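Local coordinates for salt-tolerant glutaminase (Micrococcus luteus, PDB 3IH8), which probably catalyses the hydrolysis of L-glutamine to L-glutamate and ammonium, at residues Leu89-Glu94 / Thr238-Tyr243; Gln248-Val253 / Leu304-Gly309; Val273-Phe278 / Leu293-Leu298. All coordinates share one frame; numbering follows the deposited sequence.

Contact 1. Residues Leu89-Glu94 / Thr238-Tyr243; sequences LNPSGE and TSSGMY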
loop_
_atom_site.group_PDB
_atom_site.type_symbol
_atom_site.label_atom_id
_atom_site.label_comp_id
_atom_site.label_asym_id
_atom_site.label_seq_id
_atom_site.Cartn_x
_atom_site.Cartn_y
_atom_site.Cartn_z
ATOM N N LEU A 89 -8.149 16.208 -0.199
ATOM C CA LEU A 89 -7.322 15.007 -0.280
ATOM C C LEU A 89 -6.770 14.880 -1.694
ATOM O O LEU A 89 -6.442 13.783 -2.154
ATOM C CB LEU A 89 -8.166 13.769 0.057
ATOM C CG LEU A 89 -8.803 13.687 1.456
ATOM C CD1 LEU A 89 -10.117 12.907 1.380
ATOM C CD2 LEU A 89 -7.827 13.039 2.451
ATOM N N ASN A 90 -6.675 16.007 -2.386
ATOM C CA ASN A 90 -6.175 16.004 -3.754
ATOM C C ASN A 90 -4.717 16.412 -3.833
ATOM O O ASN A 90 -4.300 17.413 -3.246
ATOM C CB ASN A 90 -6.997 16.955 -4.623
ATOM C CG ASN A 90 -8.482 16.786 -4.415
ATOM O OD1 ASN A 90 -9.033 15.692 -4.591
ATOM N ND2 ASN A 90 -9.145 17.870 -4.030
ATOM N N PRO A 91 -3.917 15.641 -4.569
ATOM C CA PRO A 91 -2.504 16.006 -4.675
ATOM C C PRO A 91 -2.322 17.247 -5.554
ATOM O O PRO A 91 -3.178 17.557 -6.389
ATOM C CB PRO A 91 -1.873 14.753 -5.277
ATOM C CG PRO A 91 -2.983 14.175 -6.103
ATOM C CD PRO A 91 -4.196 14.355 -5.234
ATOM N N SER A 92 -1.230 17.973 -5.341
ATOM C CA SER A 92 -0.941 19.154 -6.146
ATOM C C SER A 92 0.440 19.714 -5.828
ATOM O O SER A 92 1.072 19.296 -4.858
ATOM C CB SER A 92 -2.005 20.234 -5.921
ATOM O OG SER A 92 -1.679 21.079 -4.840
ATOM N N GLY A 93 0.908 20.643 -6.665
ATOM C CA GLY A 93 2.198 21.270 -6.443
ATOM C C GLY A 93 2.058 22.283 -5.316
ATOM O O GLY A 93 0.945 22.646 -4.946
ATOM N N GLU A 94 3.173 22.739 -4.760
ATOM C CA GLU A 94 3.128 23.717 -3.682
ATOM C C GLU A 94 2.692 25.078 -4.210
ATOM O O GLU A 94 2.212 25.913 -3.451
ATOM C CB GLU A 94 4.502 23.834 -3.012
ATOM C CG GLU A 94 4.605 24.930 -1.928
ATOM C CD GLU A 94 3.505 24.849 -0.868
ATOM O OE1 GLU A 94 3.293 23.771 -0.286
ATOM O OE2 GLU A 94 2.848 25.872 -0.602
ATOM N N THR A 238 1.369 9.385 0.832
ATOM C CA THR A 238 1.597 8.715 -0.443
ATOM C C THR A 238 1.099 9.491 -1.661
ATOM O O THR A 238 1.828 9.660 -2.639
ATOM C CB THR A 238 0.927 7.323 -0.459
ATOM O OG1 THR A 238 1.360 6.571 0.681
ATOM C CG2 THR A 238 1.285 6.572 -1.737
ATOM N N SER A 239 -0.143 9.968 -1.610
ATOM C CA SER A 239 -0.710 10.687 -2.750
ATOM C C SER A 239 -0.218 12.119 -2.905
ATOM O O SER A 239 -0.242 12.670 -4.006
ATOM C CB SER A 239 -2.242 10.718 -2.655
ATOM O OG SER A 239 -2.663 11.723 -1.740
ATOM N N SER A 240 0.246 12.721 -1.818
ATOM C CA SER A 240 0.650 14.112 -1.891
ATOM C C SER A 240 1.990 14.488 -1.276
ATOM O O SER A 240 2.478 15.599 -1.489
ATOM C CB SER A 240 -0.459 14.964 -1.271
ATOM O OG SER A 240 -1.708 14.690 -1.893
ATOM N N GLY A 241 2.591 13.572 -0.526
ATOM C CA GLY A 241 3.860 13.868 0.104
ATOM C C GLY A 241 4.919 14.430 -0.823
ATOM O O GLY A 241 5.636 15.361 -0.456
ATOM N N MET A 242 5.027 13.860 -2.019
ATOM C CA MET A 242 6.003 14.304 -3.004
ATOM C C MET A 242 5.385 15.176 -4.097
ATOM O O MET A 242 5.883 15.227 -5.224
ATOM C CB MET A 242 6.719 13.094 -3.632
ATOM C CG MET A 242 7.739 12.416 -2.706
ATOM S SD MET A 242 8.997 13.581 -2.073
ATOM C CE MET A 242 9.282 12.920 -0.435
ATOM N N TYR A 243 4.301 15.868 -3.749
ATOM C CA TYR A 243 3.608 16.784 -4.657
ATOM C C TYR A 243 3.283 16.199 -6.032
ATOM O O TYR A 243 2.710 15.114 -6.120
ATOM C CB TYR A 243 4.432 18.066 -4.803
ATOM C CG TYR A 243 4.910 18.606 -3.473
ATOM C CD1 TYR A 243 6.106 18.161 -2.909
ATOM C CD2 TYR A 243 4.139 19.516 -2.745
ATOM C CE1 TYR A 243 6.526 18.601 -1.656
ATOM C CE2 TYR A 243 4.553 19.964 -1.480
ATOM C CZ TYR A 243 5.749 19.498 -0.946
ATOM O OH TYR A 243 6.170 19.912 0.303
HETATM O O HOH W 1 -5.014 11.618 -0.483
HETATM O O HOH W 2 5.033 22.161 0.539
#

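Contact 2. Residues Gln248-Val253 / Leu304-Gly309; sequences QWLADV and LHLMDG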
loop_
_atom_site.group_PDB
_atom_site.type_symbol
_atom_site.label_atom_id
_atom_site.label_comp_id
_atom_site.label_asym_id
_atom_site.label_seq_id
_atom_site.Cartn_x
_atom_site.Cartn_y
_atom_site.Cartn_z
ATOM N N GLN A 248 5.170 9.133 -9.773
ATOM C CA GLN A 248 6.469 8.540 -10.066
ATOM C C GLN A 248 7.119 7.987 -8.794
ATOM O O GLN A 248 7.748 6.930 -8.816
ATOM C CB GLN A 248 7.390 9.585 -10.721
ATOM C CG GLN A 248 8.833 9.122 -10.928
ATOM C CD GLN A 248 9.682 9.229 -9.661
ATOM O OE1 GLN A 248 10.531 8.374 -9.396
ATOM N NE2 GLN A 248 9.462 10.287 -8.883
ATOM N N TRP A 249 6.957 8.705 -7.687
ATOM C CA TRP A 249 7.540 8.284 -6.418
ATOM C C TRP A 249 6.881 7.006 -5.891
ATOM O O TRP A 249 7.564 6.111 -5.393
ATOM C CB TRP A 249 7.423 9.423 -5.391
ATOM C CG TRP A 249 7.949 9.071 -4.016
ATOM C CD1 TRP A 249 7.266 8.446 -3.005
ATOM C CD2 TRP A 249 9.277 9.295 -3.521
ATOM N NE1 TRP A 249 8.092 8.267 -1.914
ATOM C CE2 TRP A 249 9.329 8.779 -2.206
ATOM C CE3 TRP A 249 10.428 9.877 -4.065
ATOM C CZ2 TRP A 249 10.489 8.832 -1.423
ATOM C CZ3 TRP A 249 11.586 9.928 -3.282
ATOM C CH2 TRP A 249 11.603 9.405 -1.975
ATOM N N LEU A 250 5.557 6.912 -6.007
ATOM C CA LEU A 250 4.853 5.722 -5.538
ATOM C C LEU A 250 5.377 4.530 -6.324
ATOM O O LEU A 250 5.735 3.496 -5.760
ATOM C CB LEU A 250 3.342 5.853 -5.779
ATOM C CG LEU A 250 2.384 5.021 -4.898
ATOM C CD1 LEU A 250 1.055 4.871 -5.616
ATOM C CD2 LEU A 250 2.955 3.650 -4.574
ATOM N N ALA A 251 5.442 4.695 -7.640
ATOM C CA ALA A 251 5.880 3.610 -8.511
ATOM C C ALA A 251 7.323 3.164 -8.300
ATOM O O ALA A 251 7.582 1.989 -8.039
ATOM C CB ALA A 251 5.663 3.997 -9.986
ATOM N N ASP A 252 8.249 4.109 -8.389
ATOM C CA ASP A 252 9.666 3.803 -8.264
ATOM C C ASP A 252 10.270 3.634 -6.873
ATOM O O ASP A 252 11.328 3.024 -6.744
ATOM C CB ASP A 252 10.455 4.840 -9.069
ATOM C CG ASP A 252 10.153 4.755 -10.564
ATOM O OD1 ASP A 252 10.375 5.768 -11.265
ATOM O OD2 ASP A 252 9.696 3.671 -11.027
ATOM N N VAL A 253 9.614 4.164 -5.844
ATOM C CA VAL A 253 10.107 4.045 -4.469
ATOM C C VAL A 253 9.085 3.259 -3.647
ATOM O O VAL A 253 9.428 2.321 -2.932
ATOM C CB VAL A 253 10.324 5.434 -3.838
ATOM C CG1 VAL A 253 10.797 5.293 -2.391
ATOM C CG2 VAL A 253 11.331 6.211 -4.654
ATOM N N LEU A 304 11.553 -3.246 -0.725
ATOM C CA LEU A 304 10.467 -2.792 0.126
ATOM C C LEU A 304 9.602 -1.903 -0.740
ATOM O O LEU A 304 10.110 -1.034 -1.462
ATOM C CB LEU A 304 11.011 -1.990 1.314
ATOM C CG LEU A 304 11.622 -2.823 2.440
ATOM C CD1 LEU A 304 12.232 -1.927 3.498
ATOM C CD2 LEU A 304 10.528 -3.695 3.052
ATOM N N HIS A 305 8.296 -2.115 -0.677
ATOM C CA HIS A 305 7.402 -1.317 -1.489
ATOM C C HIS A 305 5.975 -1.482 -0.994
ATOM O O HIS A 305 5.568 -2.571 -0.592
ATOM C CB HIS A 305 7.526 -1.754 -2.955
ATOM C CG HIS A 305 6.969 -0.766 -3.929
ATOM N ND1 HIS A 305 5.623 -0.472 -4.005
ATOM C CD2 HIS A 305 7.577 0.007 -4.858
ATOM C CE1 HIS A 305 5.427 0.439 -4.941
ATOM N NE2 HIS A 305 6.596 0.748 -5.474
ATOM N N LEU A 306 5.226 -0.388 -1.020
ATOM C CA LEU A 306 3.838 -0.391 -0.581
ATOM C C LEU A 306 3.006 -1.456 -1.307
ATOM O O LEU A 306 2.030 -1.951 -0.766
ATOM C CB LEU A 306 3.226 0.996 -0.816
ATOM C CG LEU A 306 1.806 1.283 -0.329
ATOM C CD1 LEU A 306 1.700 1.110 1.195
ATOM C CD2 LEU A 306 1.442 2.702 -0.736
ATOM N N MET A 307 3.395 -1.816 -2.526
ATOM C CA MET A 307 2.640 -2.816 -3.272
ATOM C C MET A 307 3.043 -4.263 -2.993
ATOM O O MET A 307 2.618 -5.167 -3.702
ATOM C CB MET A 307 2.742 -2.548 -4.773
ATOM C CG MET A 307 2.215 -1.187 -5.214
ATOM S SD MET A 307 0.564 -0.816 -4.559
ATOM C CE MET A 307 0.600 0.944 -4.536
ATOM N N ASP A 308 3.857 -4.487 -1.965
ATOM C CA ASP A 308 4.292 -5.837 -1.609
ATOM C C ASP A 308 3.154 -6.680 -1.046
ATOM O O ASP A 308 2.307 -6.185 -0.299
ATOM C CB ASP A 308 5.386 -5.774 -0.554
ATOM C CG ASP A 308 6.659 -5.161 -1.071
ATOM O OD1 ASP A 308 7.436 -4.623 -0.242
ATOM O OD2 ASP A 308 6.888 -5.231 -2.300
ATOM N N GLY A 309 3.142 -7.961 -1.394
ATOM C CA GLY A 309 2.104 -8.842 -0.887
ATOM C C GLY A 309 2.520 -9.455 0.442
ATOM O O GLY A 309 2.242 -10.622 0.706
#

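Contact 3. Residues Val273-Phe278 / Leu293-Leu298; sequences VGIGVF and LACRRL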
loop_
_atom_site.group_PDB
_atom_site.type_symbol
_atom_site.label_atom_id
_atom_site.label_comp_id
_atom_site.label_asym_id
_atom_site.label_seq_id
_atom_site.Cartn_x
_atom_site.Cartn_y
_atom_site.Cartn_z
ATOM N N VAL A 273 8.287 -0.643 8.316
ATOM C CA VAL A 273 9.284 0.205 8.954
ATOM C C VAL A 273 9.025 1.702 9.007
ATOM O O VAL A 273 8.235 2.251 8.242
ATOM C CB VAL A 273 10.665 -0.026 8.272
ATOM C CG1 VAL A 273 10.611 0.438 6.818
ATOM C CG2 VAL A 273 11.759 0.700 9.020
ATOM N N GLY A 274 9.709 2.337 9.953
ATOM C CA GLY A 274 9.646 3.771 10.132
ATOM C C GLY A 274 11.012 4.240 9.673
ATOM O O GLY A 274 12.030 3.690 10.101
ATOM N N ILE A 275 11.035 5.243 8.802
ATOM C CA ILE A 275 12.277 5.761 8.249
ATOM C C ILE A 275 12.570 7.222 8.582
ATOM O O ILE A 275 11.703 8.086 8.472
ATOM C CB ILE A 275 12.286 5.634 6.708
ATOM C CG1 ILE A 275 12.234 4.167 6.299
ATOM C CG2 ILE A 275 13.521 6.335 6.116
ATOM C CD1 ILE A 275 12.112 3.978 4.792
ATOM N N GLY A 276 13.811 7.476 8.981
ATOM C CA GLY A 276 14.255 8.822 9.275
ATOM C C GLY A 276 15.558 8.993 8.501
ATOM O O GLY A 276 16.399 8.083 8.483
ATOM N N VAL A 277 15.727 10.130 7.837
ATOM C CA VAL A 277 16.944 10.386 7.080
ATOM C C VAL A 277 17.282 11.848 7.240
ATOM O O VAL A 277 16.387 12.683 7.351
ATOM C CB VAL A 277 16.777 10.126 5.548
ATOM C CG1 VAL A 277 18.136 10.237 4.866
ATOM C CG2 VAL A 277 16.152 8.764 5.287
ATOM N N PHE A 278 18.571 12.162 7.249
ATOM C CA PHE A 278 18.994 13.545 7.371
ATOM C C PHE A 278 20.170 13.841 6.467
ATOM O O PHE A 278 21.157 13.098 6.452
ATOM C CB PHE A 278 19.366 13.879 8.817
ATOM C CG PHE A 278 19.967 15.250 8.992
ATOM C CD1 PHE A 278 19.334 16.376 8.473
ATOM C CD2 PHE A 278 21.156 15.416 9.694
ATOM C CE1 PHE A 278 19.879 17.657 8.655
ATOM C CE2 PHE A 278 21.711 16.693 9.884
ATOM C CZ PHE A 278 21.072 17.812 9.363
ATOM N N LEU A 293 17.359 10.154 -2.128
ATOM C CA LEU A 293 18.112 9.104 -2.799
ATOM C C LEU A 293 18.267 7.888 -1.879
ATOM O O LEU A 293 18.243 6.740 -2.338
ATOM C CB LEU A 293 19.476 9.653 -3.235
ATOM C CG LEU A 293 20.510 8.754 -3.918
ATOM C CD1 LEU A 293 19.851 7.732 -4.815
ATOM C CD2 LEU A 293 21.455 9.634 -4.717
ATOM N N ALA A 294 18.409 8.141 -0.577
ATOM C CA ALA A 294 18.555 7.058 0.404
ATOM C C ALA A 294 17.264 6.239 0.497
ATOM O O ALA A 294 17.311 5.028 0.709
ATOM C CB ALA A 294 18.924 7.628 1.789
ATOM N N CYS A 295 16.113 6.898 0.354
ATOM C CA CYS A 295 14.823 6.193 0.399
ATOM C C CYS A 295 14.707 5.314 -0.847
ATOM O O CYS A 295 14.261 4.171 -0.790
ATOM C CB CYS A 295 13.646 7.189 0.438
ATOM S SG CYS A 295 13.371 8.021 2.048
ATOM N N ARG A 296 15.133 5.861 -1.974
ATOM C CA ARG A 296 15.098 5.135 -3.228
ATOM C C ARG A 296 15.993 3.888 -3.130
ATOM O O ARG A 296 15.630 2.818 -3.637
ATOM C CB ARG A 296 15.559 6.064 -4.356
ATOM C CG ARG A 296 15.590 5.434 -5.735
ATOM C CD ARG A 296 16.023 6.438 -6.807
ATOM N NE ARG A 296 15.002 7.450 -7.098
ATOM C CZ ARG A 296 14.858 8.602 -6.447
ATOM N NH1 ARG A 296 15.668 8.917 -5.448
ATOM N NH2 ARG A 296 13.897 9.446 -6.804
ATOM N N ARG A 297 17.149 4.018 -2.474
ATOM C CA ARG A 297 18.070 2.884 -2.325
ATOM C C ARG A 297 17.504 1.779 -1.446
ATOM O O ARG A 297 17.553 0.598 -1.810
ATOM C CB ARG A 297 19.423 3.341 -1.756
ATOM C CG ARG A 297 20.291 4.057 -2.773
ATOM C CD ARG A 297 20.541 3.151 -3.972
ATOM N NE ARG A 297 21.212 1.910 -3.575
ATOM C CZ ARG A 297 22.424 1.858 -3.026
ATOM N NH1 ARG A 297 23.106 2.976 -2.804
ATOM N NH2 ARG A 297 22.959 0.690 -2.701
ATOM N N LEU A 298 16.973 2.164 -0.290
ATOM C CA LEU A 298 16.387 1.195 0.625
ATOM C C LEU A 298 15.280 0.440 -0.102
ATOM O O LEU A 298 15.165 -0.777 0.017
ATOM C CB LEU A 298 15.801 1.902 1.859
ATOM C CG LEU A 298 16.772 2.571 2.840
ATOM C CD1 LEU A 298 15.984 3.416 3.827
ATOM C CD2 LEU A 298 17.590 1.511 3.586
#

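Contact 1. Residues Leu89-Glu94 / Thr238-Tyr243
The Y243 ring has S92 O at its edge, close to the ring plane and 3.7 Å from CD2, while E94 N approaches the same CD2 obliquely. E94 and Y243 run side by side and point the same way, with the carboxylate turned 78° from the ring. The glutamate's CG stands anti to its backbone nitrogen (chi1 175°) and the chain then bends at chi2, which carries the carboxylate along the ring toward the hydroxyl. There a water bridges the two, modelled 2.5 Å from both E94 OE1 and Y243 OH, short enough that the exact lengths are uncertain. Both ends have stronger partners: E94 OE1 accepts from N114 N, OE2 makes a salt bridge to R166, and Y243 OH bonds to K258 NZ. E94 thus holds the backbone of N114, which binds L-glutamate, and probably acts from the second shell. Y243, a predicted substrate residue, lies near S64, which also binds L-glutamate; K258 may belong to a K(T/S)G-type motif.

At the other end P91 lies over S239 and S240, its CB 3.4 Å from S240 OG. S239 OG and S240 OG bond to each other, and a second water links S239 OG (2.7 Å) to L89 O.

The contact lays the loop between helices 67-84 and 99-102 across the last part of helix 227-240 and the type I turn S240-Y243; G247 of the second subunit packs on P91 and S239.

Contact 2. Residues Gln248-Val253 / Leu304-Gly309
H305 swings its imidazole against the helix end at L250 and A251 because CG lies anti to the backbone N (chi1 -163°) and chi2 of -67° turns the ring so that NE2 leads. L250 CG is likewise anti to its backbone N, and its CD2 drops toward the imidazole, crossing the histidine at about a right angle, 4.1 Å from H305 CE1.

NE2 donates to A251 O over 3.0 Å, with an N-H...O angle of 152°. The acceptor lies close to the ring plane, but the donor sits above the carbonyl plane. L250 O is also near, 2.9 Å from H305 NE2. The loop bends in a type I turn from H305 to D308, and within it M307 N donates in the ring plane to the other ring nitrogen, H305 ND1, over 3.0 Å. With one nitrogen giving and the other receiving, the ring's rotation is fixed, and a neutral, NE2-protonated histidine is the likely form. M307, bent at chi2, sets its CE 3.6 Å from L250 CD2, and L306 CD2 adds a looser apolar touch to the same methyl. V253 O lies 3.5 Å from H305 CD2. The second subunit adjoins this region, with its R231 on H305 and its S235 on M307.

The histidine thus ties the C-terminal turn of helix 246-252 to the loop leaving helix 289-302. S299 OG of that helix is placed to bond to V253 O and L304 O, its single proton shared or alternating between them, while T238 of helix 227-240 packs on L250 and L306.

Contact 3. Residues Val273-Phe278 / Leu293-Leu298
A294 is the first residue of the helical segment to meet the strand: its CB points at V277 and stops 4.1 Å from CG1, an ordinary methyl-to-methyl contact. That branch of the valine reaches it because CG1 stands anti to the valine's own nitrogen (chi1 -173°), while CG2 is directed at the next helix residue.

C295 comes next. Its sulfur lies beside the strand and touches two methyls, V277 CG2 at 4.3 Å and I275 CG2 at 4.4 Å, so one SG is shared by successive inward-facing strand residues. These are ordinary apolar contacts, and no hydrogen bond crosses between the segments.

One turn beyond A294, L298 comes back to the strand and meets I275 tip to tip, CD1 to CD1 at 4.0 Å. The isoleucine's CG1 lies beside its backbone N (chi1 -63°), which sends CD1 toward the leucine while CG2 remains with the cysteine. Going up the helix therefore means going down the strand, from V277 to I275, as expected for N-to-C directions 140° apart; the axes pass 9.6 Å from each other.

This is helix-on-sheet packing. Strand 273-278 is the middle one of the five-stranded antiparallel sheet, bonded to strands 40-44 and 264-269, and helix 289-302 lies on one face of it, as in the beta-lactamase-like fold. Helix 4-17 packs beside that helix, with L16 on A294, Y8 on L298 and a salt bridge from R297 to E15, while I41 and V265 of the flanking strands add to the apolar layer.

From the N terminus, the loop after helix 67-84 comes first, and contact 1 closes it on the end of helix 227-240, enclosing a mostly helical part of the chain. The chain then moves directly to helix 246-252, so contact 2 opens only after contact 1 has closed. Contact 2 is completed beyond helix 289-302, and contact 3, which closes the short connection from strand 273-278 to helix 289-302, is nested inside its loop. Contacts 1 and 2 touch where M242 packs on W249 and T238 on L250; contacts 2 and 3 touch through W249 and V253 against C295. Together they tie the helical region to the antiparallel sheet, with helix 246-252 in between. Contacts 1 and 2 also adjoin the second subunit.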